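Local structure of beta sliding clamp (Bartonella birtlesii LL-WM9, 6PTR) at residues A45-Q51 and E63-I69; K53-L57 and D125-S129; E216-L221 and L242-F247; S93-L97 and S108-G112. The protein probably tethers DNA polymerases and other proteins to DNA, giving them processivity, as a ring-shaped head-to-tail homodimer that encircles the duplex. All blocks are in the same frame, centred on the assembly; numbering follows the deposited sequence.

Contact 1. Residues A45-Q51 and E63-I69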
loop_
_atom_site.group_PDB
_atom_site.type_symbol
_atom_site.label_atom_id
_atom_site.label_comp_id
_atom_site.label_asym_id
_atom_site.label_seq_id
_atom_site.Cartn_x
_atom_site.Cartn_y
_atom_site.Cartn_z
ATOM N N ALA C 45 2.487 -20.755 29.080
ATOM C CA ALA C 45 1.865 -20.142 30.244
ATOM C C ALA C 45 2.275 -20.902 31.500
ATOM O O ALA C 45 1.949 -22.082 31.652
ATOM C CB ALA C 45 0.347 -20.141 30.093
ATOM N N GLU C 46 2.995 -20.236 32.394
ATOM C CA GLU C 46 3.423 -20.884 33.629
ATOM C C GLU C 46 3.772 -19.791 34.622
ATOM O O GLU C 46 4.245 -18.724 34.227
ATOM C CB GLU C 46 4.639 -21.788 33.368
ATOM C CG GLU C 46 4.812 -22.933 34.306
ATOM C CD GLU C 46 6.072 -23.697 33.981
ATOM O OE1 GLU C 46 6.464 -24.573 34.779
ATOM O OE2 GLU C 46 6.673 -23.405 32.924
ATOM N N ASN C 47 3.507 -20.056 35.909
ATOM C CA ASN C 47 4.009 -19.224 37.009
ATOM C C ASN C 47 3.663 -17.742 36.822
ATOM O O ASN C 47 4.514 -16.857 36.954
ATOM C CB ASN C 47 5.517 -19.398 37.170
ATOM C CG ASN C 47 5.909 -20.832 37.457
ATOM O OD1 ASN C 47 5.216 -21.549 38.179
ATOM N ND2 ASN C 47 7.018 -21.263 36.872
ATOM N N GLY C 48 2.393 -17.479 36.545
ATOM C CA GLY C 48 1.909 -16.113 36.412
ATOM C C GLY C 48 2.425 -15.361 35.202
ATOM O O GLY C 48 2.349 -14.130 35.173
ATOM N N SER C 49 2.940 -16.056 34.192
ATOM C CA SER C 49 3.502 -15.361 33.041
ATOM C C SER C 49 3.188 -16.128 31.773
ATOM O O SER C 49 3.187 -17.359 31.777
ATOM C CB SER C 49 5.024 -15.186 33.218
ATOM O OG SER C 49 5.602 -14.618 32.048
ATOM N N VAL C 50 2.899 -15.396 30.695
ATOM C CA VAL C 50 2.739 -15.969 29.369
ATOM C C VAL C 50 3.902 -15.482 28.536
ATOM O O VAL C 50 4.178 -14.275 28.502
ATOM C CB VAL C 50 1.406 -15.563 28.725
ATOM C CG1 VAL C 50 1.379 -15.955 27.258
ATOM C CG2 VAL C 50 0.255 -16.209 29.481
ATOM N N GLN C 51 4.604 -16.414 27.905
ATOM C CA GLN C 51 5.693 -16.082 26.997
ATOM C C GLN C 51 5.272 -16.451 25.589
ATOM O O GLN C 51 4.747 -17.549 25.369
ATOM C CB GLN C 51 6.983 -16.814 27.354
ATOM C CG GLN C 51 8.154 -16.337 26.502
ATOM C CD GLN C 51 9.396 -17.169 26.686
ATOM O OE1 GLN C 51 10.290 -16.794 27.437
ATOM N NE2 GLN C 51 9.463 -18.300 25.990
ATOM N N GLU C 63 8.566 -12.495 23.959
ATOM C CA GLU C 63 8.035 -11.441 24.802
ATOM C C GLU C 63 7.159 -12.096 25.845
ATOM O O GLU C 63 6.482 -13.081 25.552
ATOM C CB GLU C 63 7.205 -10.406 24.060
ATOM C CG GLU C 63 6.944 -9.207 25.019
ATOM C CD GLU C 63 5.898 -8.301 24.516
ATOM O OE1 GLU C 63 5.116 -7.760 25.325
ATOM O OE2 GLU C 63 5.849 -8.149 23.289
ATOM N N SER C 64 7.174 -11.549 27.050
ATOM C CA SER C 64 6.435 -12.147 28.145
ATOM C C SER C 64 5.595 -11.081 28.809
ATOM O O SER C 64 5.974 -9.908 28.828
ATOM C CB SER C 64 7.383 -12.756 29.166
ATOM O OG SER C 64 8.374 -13.511 28.491
ATOM N N PHE C 65 4.462 -11.498 29.374
ATOM C CA PHE C 65 3.666 -10.583 30.179
ATOM C C PHE C 65 2.997 -11.339 31.320
ATOM O O PHE C 65 2.743 -12.544 31.231
ATOM C CB PHE C 65 2.608 -9.834 29.340
ATOM C CG PHE C 65 1.665 -10.720 28.568
ATOM C CD1 PHE C 65 2.054 -11.320 27.381
ATOM C CD2 PHE C 65 0.367 -10.924 29.020
ATOM C CE1 PHE C 65 1.177 -12.119 26.662
ATOM C CE2 PHE C 65 -0.523 -11.713 28.293
ATOM C CZ PHE C 65 -0.118 -12.311 27.116
ATOM N N THR C 66 2.663 -10.581 32.360
ATOM C CA THR C 66 2.094 -11.122 33.589
ATOM C C THR C 66 0.608 -11.397 33.409
ATOM O O THR C 66 -0.139 -10.522 32.969
ATOM C CB THR C 66 2.321 -10.135 34.731
ATOM O OG1 THR C 66 3.728 -10.071 35.034
ATOM C CG2 THR C 66 1.521 -10.548 35.962
ATOM N N VAL C 67 0.188 -12.624 33.722
ATOM C CA VAL C 67 -1.211 -13.052 33.648
ATOM C C VAL C 67 -1.470 -14.008 34.792
ATOM O O VAL C 67 -0.655 -14.894 35.048
ATOM C CB VAL C 67 -1.568 -13.812 32.348
ATOM C CG1 VAL C 67 -3.082 -13.959 32.228
ATOM C CG2 VAL C 67 -0.997 -13.164 31.141
ATOM N N ASN C 68 -2.613 -13.868 35.447
ATOM C CA ASN C 68 -3.082 -14.956 36.301
ATOM C C ASN C 68 -3.431 -16.149 35.411
ATOM O O ASN C 68 -4.262 -16.030 34.505
ATOM C CB ASN C 68 -4.292 -14.532 37.120
ATOM C CG ASN C 68 -4.862 -15.684 37.925
ATOM O OD1 ASN C 68 -5.937 -16.205 37.625
ATOM N ND2 ASN C 68 -4.127 -16.109 38.921
ATOM N N ILE C 69 -2.797 -17.291 35.656
ATOM C CA ILE C 69 -2.930 -18.478 34.810
ATOM C C ILE C 69 -3.917 -19.433 35.461
ATOM O O ILE C 69 -3.708 -19.857 36.605
ATOM C CB ILE C 69 -1.574 -19.175 34.606
ATOM C CG1 ILE C 69 -0.516 -18.185 34.110
ATOM C CG2 ILE C 69 -1.717 -20.350 33.639
ATOM C CD1 ILE C 69 -0.793 -17.631 32.739
HETATM O O HOH W 1 4.356 -12.445 36.293
#
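Two donors grip the carbonyl oxygen of Gly48: Val67 N reaches Gly48 O at 3.0 Å, and a water that also bonds Thr66 OG1 donates to it at 2.8 Å. The Val67 amide approaches from above the carbonyl plane, 55° out of it, and not on a lone pair. Next along, Val50 N gives Phe65 O a nearly straight bond of 2.9 Å (172° at the hydrogen), and Phe65 N returns one to Val50 O. Val50 and Phe65 thus form the hydrogen-bonded pair of an antiparallel hairpin, with the non-hydrogen-bonded pairs Ser49–Thr66 and Gln51–Ser64 flanking it. Segment 45-51 has itself just reversed through a type I' turn from Glu46 to Ser49, with both Asn47 and Gly48 at positive phi, and strands 40-46, 49-55 and 59-69 follow one another as a meander in the N-terminal domain. On the face carrying Val50, the CG of Phe65 lies between its backbone N and carbonyl carbon (chi1 56°), and Val50 CB stands over one face of the ring in a CH-pi contact, 3.9 Å above its plane toward the rim. Of the two Val50 methyls, CG1 lies by the ring and CG2 meets Val67 CG2 at 3.7 Å. Ile11 of strand 10-14 and Phe18 of helix 15-26 continue this apolar layer, and on the other face Gln51 CG lies 3.5 Å from Ser64 OG.

Contact 2. Residues K53-L57 and D125-S129. With EDO (1,2-ethanediol), chain Q.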
loop_
_atom_site.group_PDB
_atom_site.type_symbol
_atom_site.label_atom_id
_atom_site.label_comp_id
_atom_site.label_asym_id
_atom_site.label_seq_id
_atom_site.Cartn_x
_atom_site.Cartn_y
_atom_site.Cartn_z
ATOM N N LYS C 53 6.907 -16.914 21.754
ATOM C CA LYS C 53 8.210 -17.115 21.119
ATOM C C LYS C 53 7.985 -17.379 19.636
ATOM O O LYS C 53 7.086 -18.140 19.277
ATOM C CB LYS C 53 8.955 -18.300 21.761
ATOM C CG LYS C 53 10.361 -18.575 21.209
ATOM C CD LYS C 53 11.012 -19.855 21.808
ATOM C CE LYS C 53 11.511 -19.662 23.213
ATOM N NZ LYS C 53 12.321 -20.849 23.650
ATOM N N ALA C 54 8.791 -16.744 18.775
ATOM C CA ALA C 54 8.787 -17.072 17.353
ATOM C C ALA C 54 10.232 -17.148 16.887
ATOM O O ALA C 54 11.109 -16.530 17.484
ATOM C CB ALA C 54 8.024 -16.024 16.506
ATOM N N THR C 55 10.479 -17.902 15.810
ATOM C CA THR C 55 11.852 -18.069 15.342
ATOM C C THR C 55 11.815 -18.402 13.860
ATOM O O THR C 55 10.834 -18.950 13.357
ATOM C CB THR C 55 12.615 -19.175 16.099
ATOM O OG1 THR C 55 13.985 -19.205 15.665
ATOM C CG2 THR C 55 12.008 -20.541 15.820
ATOM N N ASP C 56 12.877 -18.027 13.151
ATOM C CA ASP C 56 13.114 -18.584 11.829
ATOM C C ASP C 56 14.381 -19.439 11.790
ATOM O O ASP C 56 14.901 -19.716 10.705
ATOM C CB ASP C 56 13.163 -17.469 10.782
ATOM C CG ASP C 56 14.372 -16.556 10.931
ATOM O OD1 ASP C 56 15.268 -16.823 11.752
ATOM O OD2 ASP C 56 14.416 -15.552 10.188
ATOM N N LEU C 57 14.875 -19.848 12.961
ATOM C CA LEU C 57 16.097 -20.627 13.208
ATOM C C LEU C 57 17.357 -19.765 13.195
ATOM O O LEU C 57 18.381 -20.176 13.754
ATOM C CB LEU C 57 16.255 -21.791 12.215
ATOM C CG LEU C 57 15.123 -22.824 12.237
ATOM C CD1 LEU C 57 15.411 -23.934 11.239
ATOM C CD2 LEU C 57 14.934 -23.365 13.643
ATOM N N ASP C 125 7.418 -29.903 19.493
ATOM C CA ASP C 125 7.891 -29.761 18.122
ATOM C C ASP C 125 8.655 -28.465 17.905
ATOM O O ASP C 125 9.408 -28.360 16.932
ATOM C CB ASP C 125 6.720 -29.783 17.130
ATOM C CG ASP C 125 6.016 -31.127 17.053
ATOM O OD1 ASP C 125 6.558 -32.126 17.566
ATOM O OD2 ASP C 125 4.906 -31.168 16.465
ATOM N N PHE C 126 8.462 -27.477 18.771
ATOM C CA PHE C 126 8.990 -26.139 18.532
ATOM C C PHE C 126 10.487 -26.092 18.815
ATOM O O PHE C 126 10.969 -26.756 19.740
ATOM C CB PHE C 126 8.261 -25.119 19.396
ATOM C CG PHE C 126 8.400 -23.711 18.901
ATOM C CD1 PHE C 126 7.607 -23.273 17.864
ATOM C CD2 PHE C 126 9.337 -22.855 19.436
ATOM C CE1 PHE C 126 7.728 -21.971 17.386
ATOM C CE2 PHE C 126 9.460 -21.550 18.946
ATOM C CZ PHE C 126 8.658 -21.127 17.932
ATOM N N PRO C 127 11.250 -25.341 18.018
ATOM C CA PRO C 127 12.692 -25.224 18.275
ATOM C C PRO C 127 12.952 -24.591 19.630
ATOM O O PRO C 127 12.379 -23.556 19.979
ATOM C CB PRO C 127 13.187 -24.320 17.134
ATOM C CG PRO C 127 12.180 -24.500 16.043
ATOM C CD PRO C 127 10.853 -24.690 16.760
ATOM N N GLU C 128 13.816 -25.224 20.400
ATOM C CA GLU C 128 14.316 -24.635 21.627
ATOM C C GLU C 128 15.824 -24.779 21.610
ATOM O O GLU C 128 16.339 -25.831 21.225
ATOM C CB GLU C 128 13.720 -25.304 22.868
ATOM C CG GLU C 128 14.240 -24.705 24.163
ATOM C CD GLU C 128 13.377 -25.020 25.367
ATOM O OE1 GLU C 128 12.486 -25.888 25.270
ATOM O OE2 GLU C 128 13.601 -24.385 26.420
ATOM N N SER C 129 16.521 -23.713 21.982
ATOM C CA SER C 129 17.975 -23.707 22.047
ATOM C C SER C 129 18.458 -24.047 23.453
ATOM O O SER C 129 17.721 -23.937 24.435
ATOM C CB SER C 129 18.526 -22.337 21.640
ATOM O OG SER C 129 18.029 -21.934 20.380
HETATM C C1 EDO Q . 19.039 -18.147 17.352
HETATM O O1 EDO Q . 19.693 -19.213 16.652
HETATM C C2 EDO Q . 17.920 -18.737 18.199
HETATM O O2 EDO Q . 18.399 -18.996 19.525
HETATM O O HOH W 2 15.168 -21.188 22.435
#
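Apolar packing of Phe126 and Pro127 against Lys53, Thr55 and Leu57 makes up most of this contact. The aliphatic part of Lys53 runs obliquely across the Phe126 side chain, its CD 3.7 Å from Phe126 CE2. Thr55 holds OG1 anti to its own N (chi1 -175°), which turns the CG2 methyl to where it touches both Phe126 CZ and, at 4.0 Å, Pro127 CG. Leu57 crosses the proline ring at about a right angle, with CD2 3.8 Å from Pro127 CG. Among the polar interactions, Thr55 OG1 accepts from Leu57 N at 2.9 Å, an ST turn just after the end of the strand, and also bonds Leu59 O. Between the segments the polar links run through a water and a bound ethanediol: the water accepts from Lys53 NZ at 3.1 Å and from Ser129 N at 2.9 Å, while the ethanediol, probably from the crystallisation liquor, bonds Ser129 OG through O2 at 3.1 Å and, weakly, Leu57 O through O1. As for charge, Lys53 NZ and Glu128 OE2 remain 4.7 Å apart. The chain leading toward strand 136-141 is therefore seated on strand 49-55 mainly by hydrophobic surface, with Leu42 and Ile37 also against Phe126.

Contact 3. Residues E216-L221 and L242-F247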
loop_
_atom_site.group_PDB
_atom_site.type_symbol
_atom_site.label_atom_id
_atom_site.label_comp_id
_atom_site.label_asym_id
_atom_site.label_seq_id
_atom_site.Cartn_x
_atom_site.Cartn_y
_atom_site.Cartn_z
ATOM N N GLU C 216 14.329 -6.100 12.733
ATOM C CA GLU C 216 13.341 -6.356 13.778
ATOM C C GLU C 216 13.637 -5.545 15.030
ATOM O O GLU C 216 12.710 -5.053 15.698
ATOM C CB GLU C 216 13.295 -7.849 14.098
ATOM C CG GLU C 216 12.779 -8.670 12.935
ATOM C CD GLU C 216 11.422 -8.185 12.445
ATOM O OE1 GLU C 216 10.492 -8.035 13.274
ATOM O OE2 GLU C 216 11.300 -7.925 11.236
ATOM N N LEU C 217 14.919 -5.429 15.391
ATOM C CA LEU C 217 15.287 -4.584 16.514
ATOM C C LEU C 217 14.832 -3.156 16.268
ATOM O O LEU C 217 14.250 -2.515 17.153
ATOM C CB LEU C 217 16.804 -4.674 16.736
ATOM C CG LEU C 217 17.470 -4.098 17.978
ATOM C CD1 LEU C 217 16.807 -4.628 19.225
ATOM C CD2 LEU C 217 18.961 -4.470 17.947
ATOM N N GLN C 218 15.022 -2.666 15.040
ATOM C CA GLN C 218 14.635 -1.304 14.709
ATOM C C GLN C 218 13.134 -1.107 14.807
ATOM O O GLN C 218 12.673 -0.052 15.255
ATOM C CB GLN C 218 15.138 -0.949 13.310
ATOM C CG GLN C 218 16.595 -0.582 13.331
ATOM C CD GLN C 218 16.797 0.859 13.780
ATOM O OE1 GLN C 218 16.646 1.177 14.963
ATOM N NE2 GLN C 218 17.111 1.740 12.828
ATOM N N LYS C 219 12.344 -2.114 14.420
ATOM C CA LYS C 219 10.895 -1.962 14.544
ATOM C C LYS C 219 10.478 -1.816 16.007
ATOM O O LYS C 219 9.581 -1.029 16.331
ATOM C CB LYS C 219 10.170 -3.150 13.912
ATOM C CG LYS C 219 10.245 -3.198 12.390
ATOM C CD LYS C 219 9.733 -4.541 11.887
ATOM C CE LYS C 219 9.866 -4.684 10.380
ATOM N NZ LYS C 219 9.415 -6.037 9.939
ATOM N N LEU C 220 11.110 -2.573 16.903
ATOM C CA LEU C 220 10.799 -2.407 18.318
ATOM C C LEU C 220 11.277 -1.054 18.826
ATOM O O LEU C 220 10.536 -0.341 19.511
ATOM C CB LEU C 220 11.429 -3.542 19.125
ATOM C CG LEU C 220 11.250 -3.364 20.635
ATOM C CD1 LEU C 220 9.755 -3.431 21.033
ATOM C CD2 LEU C 220 12.056 -4.391 21.402
ATOM N N LEU C 221 12.515 -0.680 18.483
ATOM C CA LEU C 221 13.076 0.582 18.951
ATOM C C LEU C 221 12.302 1.791 18.432
ATOM O O LEU C 221 12.275 2.831 19.097
ATOM C CB LEU C 221 14.548 0.668 18.553
ATOM C CG LEU C 221 15.430 -0.308 19.342
ATOM C CD1 LEU C 221 16.839 -0.322 18.796
ATOM C CD2 LEU C 221 15.448 0.091 20.802
ATOM N N LEU C 242 15.541 -6.148 26.193
ATOM C CA LEU C 242 15.066 -4.819 26.544
ATOM C C LEU C 242 13.588 -4.936 26.866
ATOM O O LEU C 242 12.858 -5.643 26.169
ATOM C CB LEU C 242 15.317 -3.806 25.415
ATOM C CG LEU C 242 14.746 -3.987 24.011
ATOM C CD1 LEU C 242 14.889 -2.669 23.259
ATOM C CD2 LEU C 242 15.440 -5.107 23.221
ATOM N N GLY C 243 13.159 -4.266 27.931
ATOM C CA GLY C 243 11.783 -4.418 28.373
ATOM C C GLY C 243 11.480 -5.870 28.685
ATOM O O GLY C 243 12.233 -6.558 29.383
ATOM N N SER C 244 10.364 -6.362 28.153
ATOM C CA SER C 244 9.997 -7.764 28.285
ATOM C C SER C 244 10.325 -8.564 27.027
ATOM O O SER C 244 9.825 -9.684 26.863
ATOM C CB SER C 244 8.511 -7.879 28.597
ATOM O OG SER C 244 7.807 -7.195 27.576
ATOM N N VAL C 245 11.170 -8.024 26.155
ATOM C CA VAL C 245 11.470 -8.626 24.863
ATOM C C VAL C 245 12.920 -9.077 24.862
ATOM O O VAL C 245 13.802 -8.373 25.372
ATOM C CB VAL C 245 11.198 -7.629 23.711
ATOM C CG1 VAL C 245 11.549 -8.243 22.357
ATOM C CG2 VAL C 245 9.754 -7.180 23.753
ATOM N N VAL C 246 13.169 -10.255 24.297
ATOM C CA VAL C 246 14.535 -10.718 24.074
ATOM C C VAL C 246 14.675 -11.132 22.616
ATOM O O VAL C 246 13.889 -11.953 22.135
ATOM C CB VAL C 246 14.904 -11.889 25.004
ATOM C CG1 VAL C 246 16.337 -12.351 24.706
ATOM C CG2 VAL C 246 14.756 -11.518 26.485
ATOM N N PHE C 247 15.670 -10.564 21.917
ATOM C CA PHE C 247 16.073 -10.947 20.556
ATOM C C PHE C 247 17.374 -11.732 20.618
ATOM O O PHE C 247 18.364 -11.214 21.139
ATOM C CB PHE C 247 16.373 -9.736 19.667
ATOM C CG PHE C 247 15.194 -8.902 19.303
ATOM C CD1 PHE C 247 14.446 -9.201 18.185
ATOM C CD2 PHE C 247 14.877 -7.772 20.041
ATOM C CE1 PHE C 247 13.357 -8.417 17.825
ATOM C CE2 PHE C 247 13.795 -6.975 19.682
ATOM C CZ PHE C 247 13.033 -7.299 18.576
#
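The helical turn bearing Leu217 and Leu220 runs nearly antiparallel to the strand bearing Phe247, at 158° with the axes 10.5 Å apart at their closest, a spacing bridged by side chains. Phe247 fills much of it. Leu217 CA sits 4.0 Å above one face of its ring, toward the rim, and Leu217 CD1 touches Phe247 CD2 at 3.8 Å. Leu220 CD2 meets the ring in plane at its edge, 3.6 Å from Phe247 CE2, while Glu216 CB touches CE1. Leu220 carries much of the helix side of the contact: with CG anti to its N (chi1 175°), CD2 reaches Leu242 CG at 3.8 Å and Val245 CG1 at 4.0 Å as well as the aromatic ring. Leu242 answers it tip to tip, and its CD1 also meets Leu221 CD2 at 3.7 Å, those two side chains crossing at about a right angle. Leu242 and Val245 close a type II' turn, with Gly243 at its positive-phi position, and both point toward the helix. Lys219 NZ approaches Glu216 OE2 from its syn side, a salt bridge of 3.0 Å. This is the helix-on-sheet core of the central domain: Leu149 of helix 142-152 packs on Leu217 and Leu221, and Leu145 on Leu221; Arg24 of helix 15-26 covers Leu220 and Val245; strand 245-250 pairs with strands 237-242 and, from the N-terminal domain, 59-69.

Contact 4. Residues S93-L97 and S108-G112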
loop_
_atom_site.group_PDB
_atom_site.type_symbol
_atom_site.label_atom_id
_atom_site.label_comp_id
_atom_site.label_asym_id
_atom_site.label_seq_id
_atom_site.Cartn_x
_atom_site.Cartn_y
_atom_site.Cartn_z
ATOM N N SER C 93 -11.806 -6.022 25.387
ATOM C CA SER C 93 -12.395 -7.325 25.638
ATOM C C SER C 93 -11.352 -8.261 26.246
ATOM O O SER C 93 -10.162 -7.937 26.323
ATOM C CB SER C 93 -12.938 -7.917 24.344
ATOM O OG SER C 93 -11.887 -8.078 23.404
ATOM N N GLU C 94 -11.814 -9.433 26.685
ATOM C CA GLU C 94 -10.944 -10.499 27.165
ATOM C C GLU C 94 -11.009 -11.682 26.212
ATOM O O GLU C 94 -11.994 -11.885 25.504
ATOM C CB GLU C 94 -11.334 -10.963 28.574
ATOM C CG GLU C 94 -11.000 -9.961 29.654
ATOM C CD GLU C 94 -11.292 -10.486 31.045
ATOM O OE1 GLU C 94 -12.291 -11.227 31.212
ATOM O OE2 GLU C 94 -10.516 -10.153 31.968
ATOM N N ILE C 95 -9.944 -12.471 26.208
ATOM C CA ILE C 95 -9.829 -13.631 25.334
ATOM C C ILE C 95 -9.448 -14.818 26.195
ATOM O O ILE C 95 -8.480 -14.738 26.951
ATOM C CB ILE C 95 -8.757 -13.433 24.251
ATOM C CG1 ILE C 95 -9.012 -12.160 23.456
ATOM C CG2 ILE C 95 -8.738 -14.625 23.322
ATOM C CD1 ILE C 95 -7.838 -11.827 22.556
ATOM N N VAL C 96 -10.175 -15.921 26.051
ATOM C CA VAL C 96 -9.825 -17.169 26.718
ATOM C C VAL C 96 -9.169 -18.096 25.704
ATOM O O VAL C 96 -9.774 -18.438 24.681
ATOM C CB VAL C 96 -11.054 -17.834 27.353
ATOM C CG1 VAL C 96 -10.645 -19.153 28.014
ATOM C CG2 VAL C 96 -11.710 -16.904 28.378
ATOM N N LEU C 97 -7.927 -18.494 25.977
ATOM C CA LEU C 97 -7.170 -19.406 25.132
ATOM C C LEU C 97 -7.038 -20.727 25.879
ATOM O O LEU C 97 -6.572 -20.747 27.024
ATOM C CB LEU C 97 -5.795 -18.812 24.802
ATOM C CG LEU C 97 -5.874 -17.380 24.250
ATOM C CD1 LEU C 97 -4.513 -16.682 24.259
ATOM C CD2 LEU C 97 -6.434 -17.392 22.866
ATOM N N SER C 108 -8.626 -23.554 21.532
ATOM C CA SER C 108 -9.846 -22.766 21.494
ATOM C C SER C 108 -9.533 -21.313 21.811
ATOM O O SER C 108 -8.725 -21.009 22.698
ATOM C CB SER C 108 -10.857 -23.335 22.497
ATOM O OG SER C 108 -11.920 -22.440 22.745
ATOM N N ILE C 109 -10.177 -20.408 21.075
ATOM C CA ILE C 109 -10.106 -18.981 21.339
ATOM C C ILE C 109 -11.533 -18.506 21.510
ATOM O O ILE C 109 -12.338 -18.640 20.581
ATOM C CB ILE C 109 -9.427 -18.215 20.202
ATOM C CG1 ILE C 109 -8.035 -18.773 19.887
ATOM C CG2 ILE C 109 -9.361 -16.743 20.542
ATOM C CD1 ILE C 109 -7.496 -18.239 18.601
ATOM N N VAL C 110 -11.863 -17.969 22.685
ATOM C CA VAL C 110 -13.216 -17.486 22.941
ATOM C C VAL C 110 -13.157 -16.014 23.317
ATOM O O VAL C 110 -12.417 -15.621 24.225
ATOM C CB VAL C 110 -13.916 -18.301 24.047
ATOM C CG1 VAL C 110 -15.248 -17.675 24.391
ATOM C CG2 VAL C 110 -14.117 -19.745 23.587
ATOM N N SER C 111 -13.950 -15.200 22.632
ATOM C CA SER C 111 -14.076 -13.789 22.969
ATOM C C SER C 111 -15.543 -13.435 22.782
ATOM O O SER C 111 -16.024 -13.374 21.646
ATOM C CB SER C 111 -13.176 -12.922 22.088
ATOM O OG SER C 111 -13.575 -11.560 22.143
ATOM N N GLY C 112 -16.253 -13.251 23.890
ATOM C CA GLY C 112 -17.682 -12.992 23.793
ATOM C C GLY C 112 -18.357 -14.236 23.269
ATOM O O GLY C 112 -18.099 -15.353 23.736
HETATM O O HOH W 3 -14.769 -13.446 26.520
HETATM O O HOH W 4 -11.115 -21.011 25.032
#
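Ile95 and Ile109 share one rotamer, CG1 opposite the carbonyl carbon and CG2 opposite the backbone N (chi1 -55° in both), and this brings their CG2 methyls together at 3.5 Å. Leu97 likewise turns its CG away from its carbonyl carbon (chi1 -51°), bringing CD2 within 3.7 Å of Ile109 CG1. The three side chains lie side by side and point the same way, with Ile109 between the other two. The backbone beneath is an antiparallel hairpin, in which Val96 and Val110 are the hydrogen-bonded pair: Val96 N donates to Val110 O at 2.9 Å, nearly straight at 171°, and Val110 N returns the bond to Val96 O at the same length. Val96 CB and Val110 CB lie 4.4 Å apart on the other face. Val96 O has a second donor, a water at 2.9 Å that also bonds Ser108 OG at 2.8 Å and so ties that serine side chain to the facing strand. Toward the far end of the pairing, another water accepts from Gly112 N at 3.0 Å and gives only a weak bond to Glu94 O. Strands 94-99 and 106-111 are the middle two of four strands that this chain contributes, between strand 10-14, where Ile11 touches Leu97, and strand 114-119, where Leu118 touches Ile109. Helix 15-26 lies against the face of the isoleucines, with Arg15 on Ile95 and Phe18 on Leu97.

Contacts 1 and 2 share strand 49-55, their centres about 18 Å apart, and contact 3 reaches the same sheet, which runs from the N-terminal into the central domain, through strand 245-250. At that junction contacts 1 and 3 touch: Ser64 N lies 3.2 Å from Ser244 O, a probable hydrogen bond, and Glu63 packs on Val245. Contact 4 lies in a separate sheet, about 16 Å from contact 1 between centres, with strand 10-14 and helix 15-26 reaching both. Along the chain it is nested within the loop that contact 2 closes. Griselimycin, bound in this crystal, occupies in relatives a pocket between the central and C-terminal domains; none of the four contacts described includes it.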